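Local coordinates for type IV pilus assembly protein PilF (Pseudomonas aeruginosa, PDB 2HO1) that is essential for bringing the secretin PilQ to the outer membrane and assembling it into the dodecamers that type IV pili need, at residues D38-L43 and L60-E65; Q55-L60 and A75-V80; E92-A97 and N109-F114. All coordinates share one frame; numbering follows the deposited sequence.

Contact 1. Residues D38-L43 and L60-E65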
ATOM      1  N   ASP A  38     -27.448  10.296  11.607  1.00 42.83           N
ATOM      2  CA  ASP A  38     -26.845   9.018  11.988  1.00 42.48           C
ATOM      3  C   ASP A  38     -27.888   7.911  12.169  1.00 43.20           C
ATOM      4  O   ASP A  38     -27.662   6.747  11.799  1.00 42.57           O
ATOM      5  CB  ASP A  38     -26.053   9.176  13.282  1.00 43.31           C
ATOM      6  CG  ASP A  38     -24.739   9.904  13.078  1.00 46.20           C
ATOM      7  OD1 ASP A  38     -24.478  10.390  11.954  1.00 46.92           O
ATOM      8  OD2 ASP A  38     -23.961   9.981  14.054  1.00 47.09           O
ATOM      9  N   ALA A  39     -29.020   8.283  12.768  1.00 42.40           N
ATOM     10  CA  ALA A  39     -30.121   7.360  13.004  1.00 40.74           C
ATOM     11  C   ALA A  39     -30.653   6.809  11.660  1.00 38.72           C
ATOM     12  O   ALA A  39     -30.824   5.598  11.489  1.00 36.78           O
ATOM     13  CB  ALA A  39     -31.236   8.082  13.774  1.00 41.52           C
ATOM     14  N   TYR A  40     -30.925   7.714  10.732  1.00 38.01           N
ATOM     15  CA  TYR A  40     -31.399   7.352   9.398  1.00 38.33           C
ATOM     16  C   TYR A  40     -30.393   6.458   8.676  1.00 39.04           C
ATOM     17  O   TYR A  40     -30.785   5.485   7.985  1.00 37.51           O
ATOM     18  CB  TYR A  40     -31.639   8.608   8.570  1.00 42.31           C
ATOM     19  CG  TYR A  40     -32.934   9.276   8.899  1.00 44.32           C
ATOM     20  CD1 TYR A  40     -34.114   8.541   8.917  1.00 45.94           C
ATOM     21  CD2 TYR A  40     -32.988  10.635   9.222  1.00 45.19           C
ATOM     22  CE1 TYR A  40     -35.313   9.128   9.253  1.00 47.41           C
ATOM     23  CE2 TYR A  40     -34.184  11.235   9.557  1.00 48.13           C
ATOM     24  CZ  TYR A  40     -35.349  10.473   9.574  1.00 48.48           C
ATOM     25  OH  TYR A  40     -36.556  11.042   9.916  1.00 50.90           O
ATOM     26  N   ILE A  41     -29.097   6.767   8.832  1.00 37.51           N
ATOM     27  CA  ILE A  41     -28.080   5.933   8.199  1.00 37.69           C
ATOM     28  C   ILE A  41     -28.161   4.523   8.799  1.00 38.03           C
ATOM     29  O   ILE A  41     -28.055   3.520   8.069  1.00 37.78           O
ATOM     30  CB  ILE A  41     -26.662   6.530   8.380  1.00 37.94           C
ATOM     31  CG1 ILE A  41     -26.554   7.814   7.547  1.00 35.16           C
ATOM     32  CG2 ILE A  41     -25.587   5.525   7.939  1.00 37.20           C
ATOM     33  CD1 ILE A  41     -25.362   8.658   7.894  1.00 34.99           C
ATOM     34  N   GLN A  42     -28.391   4.428  10.112  1.00 35.42           N
ATOM     35  CA  GLN A  42     -28.483   3.109  10.735  1.00 37.17           C
ATOM     36  C   GLN A  42     -29.726   2.355  10.251  1.00 35.83           C
ATOM     37  O   GLN A  42     -29.675   1.144  10.033  1.00 35.13           O
ATOM     38  CB  GLN A  42     -28.546   3.225  12.263  1.00 39.50           C
ATOM     39  CG  GLN A  42     -27.251   3.654  12.929  1.00 42.34           C
ATOM     40  CD  GLN A  42     -26.132   2.679  12.675  1.00 45.72           C
ATOM     41  OE1 GLN A  42     -26.189   1.529  13.101  1.00 49.64           O
ATOM     42  NE2 GLN A  42     -25.103   3.130  11.973  1.00 47.46           N
ATOM     43  N   LEU A  43     -30.832   3.084  10.103  1.00 35.94           N
ATOM     44  CA  LEU A  43     -32.091   2.504   9.651  1.00 36.55           C
ATOM     45  C   LEU A  43     -31.868   1.936   8.250  1.00 36.93           C
ATOM     46  O   LEU A  43     -32.249   0.807   7.964  1.00 39.52           O
ATOM     47  CB  LEU A  43     -33.186   3.577   9.628  1.00 35.15           C
ATOM     48  CG  LEU A  43     -34.595   3.089   9.248  1.00 38.53           C
ATOM     49  CD1 LEU A  43     -34.996   1.854  10.048  1.00 38.92           C
ATOM     50  CD2 LEU A  43     -35.578   4.208   9.489  1.00 39.22           C
ATOM     51  N   LEU A  60     -31.914   6.645   3.763  1.00 40.72           N
ATOM     52  CA  LEU A  60     -30.646   7.217   3.322  1.00 39.43           C
ATOM     53  C   LEU A  60     -30.812   8.562   2.598  1.00 40.75           C
ATOM     54  O   LEU A  60     -29.960   9.434   2.711  1.00 39.99           O
ATOM     55  CB  LEU A  60     -29.872   6.196   2.463  1.00 36.04           C
ATOM     56  CG  LEU A  60     -29.530   4.884   3.202  1.00 32.70           C
ATOM     57  CD1 LEU A  60     -28.901   3.917   2.229  1.00 31.71           C
ATOM     58  CD2 LEU A  60     -28.574   5.147   4.389  1.00 32.29           C
ATOM     59  N   ARG A  61     -31.906   8.765   1.876  1.00 43.46           N
ATOM     60  CA  ARG A  61     -32.049  10.062   1.224  1.00 46.46           C
ATOM     61  C   ARG A  61     -32.351  11.095   2.295  1.00 46.14           C
ATOM     62  O   ARG A  61     -31.953  12.258   2.164  1.00 45.65           O
ATOM     63  CB  ARG A  61     -33.164  10.060   0.182  1.00 49.62           C
ATOM     64  CG  ARG A  61     -33.131   8.900  -0.783  1.00 55.12           C
ATOM     65  CD  ARG A  61     -32.309   9.100  -2.065  1.00 58.85           C
ATOM     66  NE  ARG A  61     -32.709   8.050  -3.016  1.00 61.98           N
ATOM     67  CZ  ARG A  61     -32.132   7.774  -4.181  1.00 62.38           C
ATOM     68  NH1 ARG A  61     -31.073   8.451  -4.600  1.00 62.88           N
ATOM     69  NH2 ARG A  61     -32.623   6.791  -4.926  1.00 63.59           N
ATOM     70  N   LYS A  62     -33.045  10.681   3.361  1.00 45.67           N
ATOM     71  CA  LYS A  62     -33.357  11.615   4.448  1.00 44.88           C
ATOM     72  C   LYS A  62     -32.051  12.037   5.093  1.00 43.87           C
ATOM     73  O   LYS A  62     -31.819  13.216   5.335  1.00 43.17           O
ATOM     74  CB  LYS A  62     -34.272  10.977   5.501  1.00 46.18           C
ATOM     75  CG  LYS A  62     -35.704  10.767   5.043  1.00 49.77           C
ATOM     76  CD  LYS A  62     -36.578  10.200   6.172  1.00 51.53           C
ATOM     77  CE  LYS A  62     -37.995   9.885   5.678  1.00 53.39           C
ATOM     78  NZ  LYS A  62     -38.827   9.186   6.723  1.00 54.31           N
ATOM     79  N   ALA A  63     -31.188  11.069   5.376  1.00 44.16           N
ATOM     80  CA  ALA A  63     -29.889  11.396   5.956  1.00 44.58           C
ATOM     81  C   ALA A  63     -29.178  12.415   5.064  1.00 44.58           C
ATOM     82  O   ALA A  63     -28.609  13.396   5.555  1.00 43.54           O
ATOM     83  CB  ALA A  63     -29.045  10.166   6.082  1.00 42.37           C
ATOM     84  N   LEU A  64     -29.216  12.174   3.756  1.00 43.05           N
ATOM     85  CA  LEU A  64     -28.576  13.071   2.805  1.00 44.66           C
ATOM     86  C   LEU A  64     -29.263  14.436   2.667  1.00 46.01           C
ATOM     87  O   LEU A  64     -28.604  15.418   2.342  1.00 45.73           O
ATOM     88  CB  LEU A  64     -28.452  12.384   1.432  1.00 43.36           C
ATOM     89  CG  LEU A  64     -27.335  11.322   1.383  1.00 43.17           C
ATOM     90  CD1 LEU A  64     -27.423  10.505   0.086  1.00 42.42           C
ATOM     91  CD2 LEU A  64     -25.971  12.009   1.524  1.00 39.84           C
ATOM     92  N   GLU A  65     -30.577  14.504   2.904  1.00 46.89           N
ATOM     93  CA  GLU A  65     -31.276  15.785   2.818  1.00 47.86           C
ATOM     94  C   GLU A  65     -30.818  16.664   3.996  1.00 49.43           C
ATOM     95  O   GLU A  65     -30.756  17.884   3.883  1.00 51.54           O
ATOM     96  CB  GLU A  65     -32.784  15.579   2.844  1.00 45.18           C
TER
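Lys62 lays its aliphatic chain across one face of the Tyr40 ring, and this CH-pi contact joins the two antiparallel helices assigned to the first TPR motif, 33-49 and 57-66. CB of Lys62 sits almost directly above the middle of the ring, 3.9 Å from the Tyr40 centroid and only 8° off the ring normal. From there the lysine runs out extended over the phenol, and its CD reaches Tyr40 CE1 at 3.5 Å. The Tyr40 ring gets into this position because its CG is anti to the carbonyl carbon (chi1 -79°), and the Tyr40 side chain also touches Ile66.

Beside the ring the packing is aliphatic. The methyl of Ala63 points toward the other helix and touches two side chains: its CB is 3.7 Å from Ile41 CG1 and 3.9 Å from Tyr40 CB. One turn earlier, Leu60 points its branch CD2 at the backbone of Ile41, with CD2 lying 3.9 Å from Ile41 CA. The small Ala63 side chain is consistent with the close approach here: the axes of the two short segments come within 8.0 Å, at an angle of 159°.

The chemistry is therefore graded, from buried methyl and methylene groups at Ile41, Leu60 and Ala63 to an amphipathic border where the exposed lysine covers the tyrosine with its carbon chain. The two helices are held here by shape and dispersion, without polar pairing between these segments.

Contact 2. Residues Q55-L60 and A75-V80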
ATOM      1  N   GLN A  55     -35.794  -0.693  -0.104  1.00 46.96           N
ATOM      2  CA  GLN A  55     -36.355   0.118   1.003  1.00 45.46           C
ATOM      3  C   GLN A  55     -35.326   0.975   1.730  1.00 42.87           C
ATOM      4  O   GLN A  55     -35.678   1.974   2.347  1.00 41.11           O
ATOM      5  CB  GLN A  55     -37.014  -0.765   2.058  1.00 49.34           C
ATOM      6  CG  GLN A  55     -38.347  -1.333   1.663  1.00 57.95           C
ATOM      7  CD  GLN A  55     -38.708  -2.545   2.509  1.00 61.43           C
ATOM      8  OE1 GLN A  55     -38.849  -2.439   3.734  1.00 61.76           O
ATOM      9  NE2 GLN A  55     -38.843  -3.714   1.856  1.00 62.40           N
ATOM     10  N   ALA A  56     -34.067   0.545   1.681  1.00 39.52           N
ATOM     11  CA  ALA A  56     -32.955   1.239   2.319  1.00 36.87           C
ATOM     12  C   ALA A  56     -32.789   2.674   1.821  1.00 37.19           C
ATOM     13  O   ALA A  56     -32.296   3.530   2.541  1.00 36.54           O
ATOM     14  CB  ALA A  56     -31.649   0.441   2.084  1.00 34.45           C
ATOM     15  N   LYS A  57     -33.206   2.945   0.584  1.00 37.39           N
ATOM     16  CA  LYS A  57     -33.078   4.289   0.013  1.00 39.03           C
ATOM     17  C   LYS A  57     -33.822   5.427   0.708  1.00 40.71           C
ATOM     18  O   LYS A  57     -33.298   6.556   0.792  1.00 41.64           O
ATOM     19  CB  LYS A  57     -33.500   4.286  -1.462  1.00 38.97           C
ATOM     20  CG  LYS A  57     -32.603   3.496  -2.398  1.00 39.99           C
ATOM     21  CD  LYS A  57     -33.237   3.489  -3.794  1.00 42.73           C
ATOM     22  CE  LYS A  57     -32.407   2.774  -4.838  1.00 44.12           C
ATOM     23  NZ  LYS A  57     -33.131   2.789  -6.164  1.00 48.21           N
ATOM     24  N   VAL A  58     -35.040   5.160   1.182  1.00 42.08           N
ATOM     25  CA  VAL A  58     -35.846   6.199   1.841  1.00 41.58           C
ATOM     26  C   VAL A  58     -35.079   6.855   2.981  1.00 40.35           C
ATOM     27  O   VAL A  58     -34.851   8.064   2.957  1.00 41.71           O
ATOM     28  CB  VAL A  58     -37.194   5.623   2.379  1.00 42.86           C
ATOM     29  CG1 VAL A  58     -37.990   6.717   3.100  1.00 42.57           C
ATOM     30  CG2 VAL A  58     -38.009   5.044   1.218  1.00 43.69           C
ATOM     31  N   PRO A  59     -34.683   6.067   3.994  1.00 39.91           N
ATOM     32  CA  PRO A  59     -33.927   6.560   5.150  1.00 39.43           C
ATOM     33  C   PRO A  59     -32.623   7.252   4.712  1.00 41.08           C
ATOM     34  O   PRO A  59     -32.256   8.322   5.229  1.00 42.06           O
ATOM     35  CB  PRO A  59     -33.614   5.288   5.945  1.00 39.19           C
ATOM     36  CG  PRO A  59     -34.687   4.329   5.555  1.00 41.36           C
ATOM     37  CD  PRO A  59     -34.949   4.617   4.103  1.00 38.49           C
ATOM     38  N   LEU A  60     -31.914   6.645   3.763  1.00 40.72           N
ATOM     39  CA  LEU A  60     -30.646   7.217   3.322  1.00 39.43           C
ATOM     40  C   LEU A  60     -30.812   8.562   2.598  1.00 40.75           C
ATOM     41  O   LEU A  60     -29.960   9.434   2.711  1.00 39.99           O
ATOM     42  CB  LEU A  60     -29.872   6.196   2.463  1.00 36.04           C
ATOM     43  CG  LEU A  60     -29.530   4.884   3.202  1.00 32.70           C
ATOM     44  CD1 LEU A  60     -28.901   3.917   2.229  1.00 31.71           C
ATOM     45  CD2 LEU A  60     -28.574   5.147   4.389  1.00 32.29           C
ATOM     46  N   ALA A  75     -21.886   6.330   1.224  1.00 31.57           N
ATOM     47  CA  ALA A  75     -21.331   4.974   1.224  1.00 30.26           C
ATOM     48  C   ALA A  75     -22.391   3.876   1.317  1.00 30.71           C
ATOM     49  O   ALA A  75     -22.301   2.847   0.650  1.00 32.30           O
ATOM     50  CB  ALA A  75     -20.320   4.832   2.365  1.00 32.27           C
ATOM     51  N   ALA A  76     -23.392   4.079   2.165  1.00 30.89           N
ATOM     52  CA  ALA A  76     -24.464   3.107   2.307  1.00 29.25           C
ATOM     53  C   ALA A  76     -25.291   3.060   1.017  1.00 29.79           C
ATOM     54  O   ALA A  76     -25.662   1.985   0.538  1.00 29.90           O
ATOM     55  CB  ALA A  76     -25.360   3.490   3.502  1.00 29.65           C
ATOM     56  N   LEU A  77     -25.600   4.228   0.467  1.00 29.08           N
ATOM     57  CA  LEU A  77     -26.363   4.282  -0.782  1.00 31.34           C
ATOM     58  C   LEU A  77     -25.562   3.541  -1.869  1.00 30.92           C
ATOM     59  O   LEU A  77     -26.135   2.839  -2.689  1.00 32.02           O
ATOM     60  CB  LEU A  77     -26.622   5.739  -1.165  1.00 33.34           C
ATOM     61  CG  LEU A  77     -27.675   6.057  -2.238  1.00 37.25           C
ATOM     62  CD1 LEU A  77     -29.036   5.414  -1.901  1.00 35.44           C
ATOM     63  CD2 LEU A  77     -27.812   7.586  -2.305  1.00 37.71           C
ATOM     64  N   ALA A  78     -24.233   3.693  -1.851  1.00 31.05           N
ATOM     65  CA  ALA A  78     -23.350   3.001  -2.775  1.00 29.44           C
ATOM     66  C   ALA A  78     -23.526   1.488  -2.749  1.00 30.33           C
ATOM     67  O   ALA A  78     -23.534   0.854  -3.801  1.00 29.09           O
ATOM     68  CB  ALA A  78     -21.901   3.379  -2.519  1.00 29.25           C
ATOM     69  N   VAL A  79     -23.681   0.901  -1.561  0.50 28.66           N
ATOM     70  CA  VAL A  79     -23.863  -0.540  -1.530  0.50 27.53           C
ATOM     71  C   VAL A  79     -25.305  -0.889  -1.910  0.50 27.82           C
ATOM     72  O   VAL A  79     -25.577  -2.012  -2.338  0.50 27.81           O
ATOM     73  CB  VAL A  79     -23.507  -1.150  -0.153  0.50 28.62           C
ATOM     74  CG1 VAL A  79     -22.173  -0.586   0.346  0.50 21.88           C
ATOM     75  CG2 VAL A  79     -24.619  -0.906   0.820  0.50 28.32           C
ATOM     76  N   VAL A  80     -26.227   0.057  -1.745  1.00 27.42           N
ATOM     77  CA  VAL A  80     -27.614  -0.208  -2.132  1.00 29.24           C
ATOM     78  C   VAL A  80     -27.536  -0.425  -3.654  1.00 29.07           C
ATOM     79  O   VAL A  80     -27.966  -1.451  -4.148  1.00 31.99           O
ATOM     80  CB  VAL A  80     -28.593   0.959  -1.861  1.00 29.09           C
ATOM     81  CG1 VAL A  80     -29.915   0.704  -2.633  1.00 29.03           C
ATOM     82  CG2 VAL A  80     -28.899   1.081  -0.346  1.00 28.55           C
TER
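In the superhelical TPR stack, helix 57-66, the second helix assigned to the first motif, packs against the next helix in the chain, 71-83; this contact is that step. Val80 meets three residues of the other segment, its two methyls taking different ones. CG2 faces the small side chain of Ala56, 3.7 Å from Ala56 CB, and also meets Leu60 CD1 at 3.8 Å. CG1, which is anti to the Val80 backbone N (chi1 165°), instead lies against Lys57, 3.9 Å from Lys57 CG and just as near its CE.

Lys57 thus serves the interface with its carbon chain, which runs extended obliquely across Val80 and at about a right angle to Leu77. Its NZ has weak, long ion pairs with Glu54 and Glu84, so the charge lies at the end of an otherwise apolar contact.

The other end is mostly hydrocarbon. Helix 33-49 joins the packing here, with Leu45 touching Ala76, while Leu77 reaches on to Leu64. Leu60 points into helix 71-83 with both of its methyls astride Ala76: CD2 is 3.7 Å from Ala76 CB and CD1 3.8 Å from the same atom.

Contact 3. Residues E92-A97 and N109-F114; sequences EEYRKA and NNYGGF
The hydroxyl of Tyr111 sits over the flat face of the Arg95 guanidinium, close to its centre, with OH 3.1 Å from Arg95 CZ, in the contact between the antiparallel helices 87-100 and 105-117 of the TPR superhelix. Since the oxygen is above the plane, the angles to NH1 and NH2 are poor and neither makes a hydrogen bond to it; ring and guanidinium planes stand 83° apart. Asp91, one turn before Arg95, bonds to both groups, which is consistent with their being held together: one carboxylate oxygen takes a salt bridge from Arg95 NE and the other is hydrogen-bonded to Tyr111 OH.

The rest is an aromatic cluster between these neighbouring helices, assigned to TPR 2 and TPR 3. The rings of Tyr94 and Tyr111 are near parallel but slid apart, with centroids 5.0 Å from each other and barely any overlap. Each ring instead covers aliphatic carbon of the other residue. Tyr111 CA stands 3.8 Å from the Tyr94 centroid, 7° off the normal, while Tyr94 CB lies over the Tyr111 face at 3.7 Å from its centroid. Tyr111 CG is anti to the backbone N (chi1 -175°), and the two side chains slide past each other in opposite directions.

Phe114 adds a third ring, oblique to Tyr94, and its CB touches Tyr94 CE2 at 3.6 Å. Beyond the cluster the Tyr94 hydroxyl is hydrogen-bonded to Gln82 of helix 71-83, and Asn110 CB lies beside the same oxygen, 3.5 Å from Tyr94 OH.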
ATOM      1  N   GLU A  92     -20.518   6.299  -8.550  1.00 30.65           N
ATOM      2  CA  GLU A  92     -20.697   7.718  -8.250  1.00 32.39           C
ATOM      3  C   GLU A  92     -20.900   7.973  -6.733  1.00 32.82           C
ATOM      4  O   GLU A  92     -20.448   8.995  -6.191  1.00 32.64           O
ATOM      5  CB  GLU A  92     -21.908   8.251  -8.999  1.00 34.01           C
ATOM      6  CG  GLU A  92     -22.185   9.720  -8.772  1.00 36.07           C
ATOM      7  CD  GLU A  92     -23.373  10.173  -9.589  1.00 41.04           C
ATOM      8  OE1 GLU A  92     -24.514  10.068  -9.113  1.00 44.43           O
ATOM      9  OE2 GLU A  92     -23.159  10.602 -10.732  1.00 49.90           O
ATOM     10  N   GLU A  93     -21.603   7.072  -6.063  1.00 30.18           N
ATOM     11  CA  GLU A  93     -21.836   7.255  -4.639  1.00 31.26           C
ATOM     12  C   GLU A  93     -20.566   6.949  -3.843  1.00 32.67           C
ATOM     13  O   GLU A  93     -20.297   7.595  -2.843  1.00 32.96           O
ATOM     14  CB  GLU A  93     -22.990   6.386  -4.172  1.00 33.40           C
ATOM     15  CG  GLU A  93     -24.378   6.936  -4.545  1.00 34.33           C
ATOM     16  CD  GLU A  93     -24.612   8.357  -4.036  1.00 38.86           C
ATOM     17  OE1 GLU A  93     -24.332   8.642  -2.845  1.00 38.99           O
ATOM     18  OE2 GLU A  93     -25.094   9.197  -4.825  1.00 38.80           O
ATOM     19  N   TYR A  94     -19.811   5.937  -4.267  1.00 32.29           N
ATOM     20  CA  TYR A  94     -18.541   5.635  -3.628  1.00 31.89           C
ATOM     21  C   TYR A  94     -17.601   6.826  -3.736  1.00 33.78           C
ATOM     22  O   TYR A  94     -16.917   7.171  -2.778  1.00 35.16           O
ATOM     23  CB  TYR A  94     -17.907   4.383  -4.234  1.00 30.32           C
ATOM     24  CG  TYR A  94     -18.304   3.094  -3.549  1.00 28.73           C
ATOM     25  CD1 TYR A  94     -18.202   2.956  -2.172  1.00 27.28           C
ATOM     26  CD2 TYR A  94     -18.778   2.014  -4.279  1.00 26.81           C
ATOM     27  CE1 TYR A  94     -18.562   1.782  -1.544  1.00 27.52           C
ATOM     28  CE2 TYR A  94     -19.139   0.837  -3.660  1.00 26.91           C
ATOM     29  CZ  TYR A  94     -19.029   0.725  -2.291  1.00 29.21           C
ATOM     30  OH  TYR A  94     -19.387  -0.446  -1.671  1.00 28.56           O
ATOM     31  N   ARG A  95     -17.585   7.478  -4.892  1.00 34.55           N
ATOM     32  CA  ARG A  95     -16.726   8.638  -5.068  1.00 36.24           C
ATOM     33  C   ARG A  95     -17.190   9.831  -4.249  1.00 35.23           C
ATOM     34  O   ARG A  95     -16.362  10.574  -3.734  1.00 35.59           O
ATOM     35  CB  ARG A  95     -16.611   9.016  -6.549  1.00 35.39           C
ATOM     36  CG  ARG A  95     -15.828   8.014  -7.358  1.00 36.33           C
ATOM     37  CD  ARG A  95     -15.638   8.573  -8.741  1.00 39.08           C
ATOM     38  NE  ARG A  95     -15.265   7.607  -9.759  1.00 43.35           N
ATOM     39  CZ  ARG A  95     -14.050   7.082  -9.920  1.00 46.54           C
ATOM     40  NH1 ARG A  95     -13.048   7.410  -9.098  1.00 47.65           N
ATOM     41  NH2 ARG A  95     -13.820   6.264 -10.948  1.00 44.08           N
ATOM     42  N   LYS A  96     -18.501  10.026  -4.122  1.00 34.36           N
ATOM     43  CA  LYS A  96     -18.994  11.145  -3.326  1.00 33.13           C
ATOM     44  C   LYS A  96     -18.656  10.914  -1.857  1.00 34.56           C
ATOM     45  O   LYS A  96     -18.355  11.848  -1.140  1.00 34.14           O
ATOM     46  CB  LYS A  96     -20.513  11.335  -3.470  1.00 35.07           C
ATOM     47  CG  LYS A  96     -20.950  11.835  -4.868  1.00 36.17           C
ATOM     48  CD  LYS A  96     -22.446  12.098  -4.899  1.00 38.08           C
ATOM     49  CE  LYS A  96     -22.892  12.631  -6.251  1.00 39.90           C
ATOM     50  NZ  LYS A  96     -24.365  12.893  -6.225  1.00 41.26           N
ATOM     51  N   ALA A  97     -18.724   9.662  -1.421  1.00 34.22           N
ATOM     52  CA  ALA A  97     -18.414   9.299  -0.045  1.00 34.29           C
ATOM     53  C   ALA A  97     -16.935   9.623   0.257  1.00 35.72           C
ATOM     54  O   ALA A  97     -16.616  10.154   1.314  1.00 37.84           O
ATOM     55  CB  ALA A  97     -18.687   7.831   0.149  1.00 29.94           C
ATOM     56  N   ASN A 109     -12.182   0.438   1.487  1.00 24.07           N
ATOM     57  CA  ASN A 109     -12.176  -1.012   1.343  1.00 26.11           C
ATOM     58  C   ASN A 109     -13.444  -1.508   0.643  1.00 28.34           C
ATOM     59  O   ASN A 109     -13.359  -2.373  -0.198  1.00 28.51           O
ATOM     60  CB  ASN A 109     -11.997  -1.703   2.706  1.00 25.93           C
ATOM     61  CG  ASN A 109     -11.934  -3.219   2.580  1.00 28.20           C
ATOM     62  OD1 ASN A 109     -11.109  -3.768   1.844  1.00 28.33           O
ATOM     63  ND2 ASN A 109     -12.799  -3.899   3.294  1.00 26.51           N
ATOM     64  N   ASN A 110     -14.611  -0.952   0.991  1.00 29.75           N
ATOM     65  CA  ASN A 110     -15.854  -1.333   0.338  1.00 29.42           C
ATOM     66  C   ASN A 110     -15.770  -0.980  -1.166  1.00 31.16           C
ATOM     67  O   ASN A 110     -16.199  -1.762  -2.020  1.00 30.67           O
ATOM     68  CB  ASN A 110     -17.040  -0.594   0.959  1.00 30.10           C
ATOM     69  CG  ASN A 110     -17.405  -1.124   2.364  1.00 32.68           C
ATOM     70  OD1 ASN A 110     -16.990  -2.203   2.748  1.00 35.83           O
ATOM     71  ND2 ASN A 110     -18.188  -0.363   3.108  1.00 34.30           N
ATOM     72  N   TYR A 111     -15.239   0.201  -1.480  1.00 29.44           N
ATOM     73  CA  TYR A 111     -15.109   0.613  -2.870  1.00 31.28           C
ATOM     74  C   TYR A 111     -14.116  -0.291  -3.638  1.00 32.32           C
ATOM     75  O   TYR A 111     -14.403  -0.740  -4.767  1.00 32.75           O
ATOM     76  CB  TYR A 111     -14.717   2.102  -2.943  1.00 31.26           C
ATOM     77  CG  TYR A 111     -14.671   2.716  -4.357  1.00 32.07           C
ATOM     78  CD1 TYR A 111     -15.508   2.246  -5.393  1.00 31.91           C
ATOM     79  CD2 TYR A 111     -13.839   3.809  -4.630  1.00 30.30           C
ATOM     80  CE1 TYR A 111     -15.507   2.865  -6.659  1.00 28.05           C
ATOM     81  CE2 TYR A 111     -13.836   4.435  -5.884  1.00 30.48           C
ATOM     82  CZ  TYR A 111     -14.673   3.953  -6.898  1.00 30.77           C
ATOM     83  OH  TYR A 111     -14.598   4.530  -8.158  1.00 30.07           O
ATOM     84  N   GLY A 112     -12.962  -0.582  -3.039  1.00 28.96           N
ATOM     85  CA  GLY A 112     -12.017  -1.462  -3.705  1.00 29.91           C
ATOM     86  C   GLY A 112     -12.596  -2.850  -3.928  1.00 30.88           C
ATOM     87  O   GLY A 112     -12.270  -3.548  -4.933  1.00 27.89           O
ATOM     88  N   GLY A 113     -13.450  -3.266  -2.988  1.00 30.56           N
ATOM     89  CA  GLY A 113     -14.114  -4.562  -3.118  1.00 32.44           C
ATOM     90  C   GLY A 113     -15.054  -4.475  -4.342  1.00 34.48           C
ATOM     91  O   GLY A 113     -15.143  -5.400  -5.156  1.00 33.12           O
ATOM     92  N   PHE A 114     -15.736  -3.339  -4.466  1.00 34.91           N
ATOM     93  CA  PHE A 114     -16.668  -3.087  -5.588  1.00 35.27           C
ATOM     94  C   PHE A 114     -15.851  -3.123  -6.892  1.00 34.94           C
ATOM     95  O   PHE A 114     -16.213  -3.824  -7.858  1.00 36.98           O
ATOM     96  CB  PHE A 114     -17.331  -1.711  -5.422  1.00 31.55           C
ATOM     97  CG  PHE A 114     -18.040  -1.219  -6.667  1.00 34.83           C
ATOM     98  CD1 PHE A 114     -19.204  -1.847  -7.123  1.00 34.51           C
ATOM     99  CD2 PHE A 114     -17.523  -0.154  -7.402  1.00 31.66           C
ATOM    100  CE1 PHE A 114     -19.851  -1.413  -8.303  1.00 33.46           C
ATOM    101  CE2 PHE A 114     -18.145   0.283  -8.570  1.00 32.68           C
ATOM    102  CZ  PHE A 114     -19.316  -0.347  -9.024  1.00 31.15           C
TER

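How the contacts relate
The three contacts are successive layers of one helical stack. Contacts 1 and 2 share helix 57-66 and even Leu60, which serves both neighbours, and their centres are about 8 Å apart. Contact 3 lies farther along, its centre about 13 Å from that of contact 2, but the two touch where Ala78 of helix 71-83 meets Glu93. All are largely buried, contacts 1 and 3 each with an exposed basic residue at the border. Contact 1 uses its lysine as a hydrocarbon cover for a ring, contact 2 is almost wholly aliphatic, and contact 3 is aromatic, with polar ends held by residues of adjoining turns and helices.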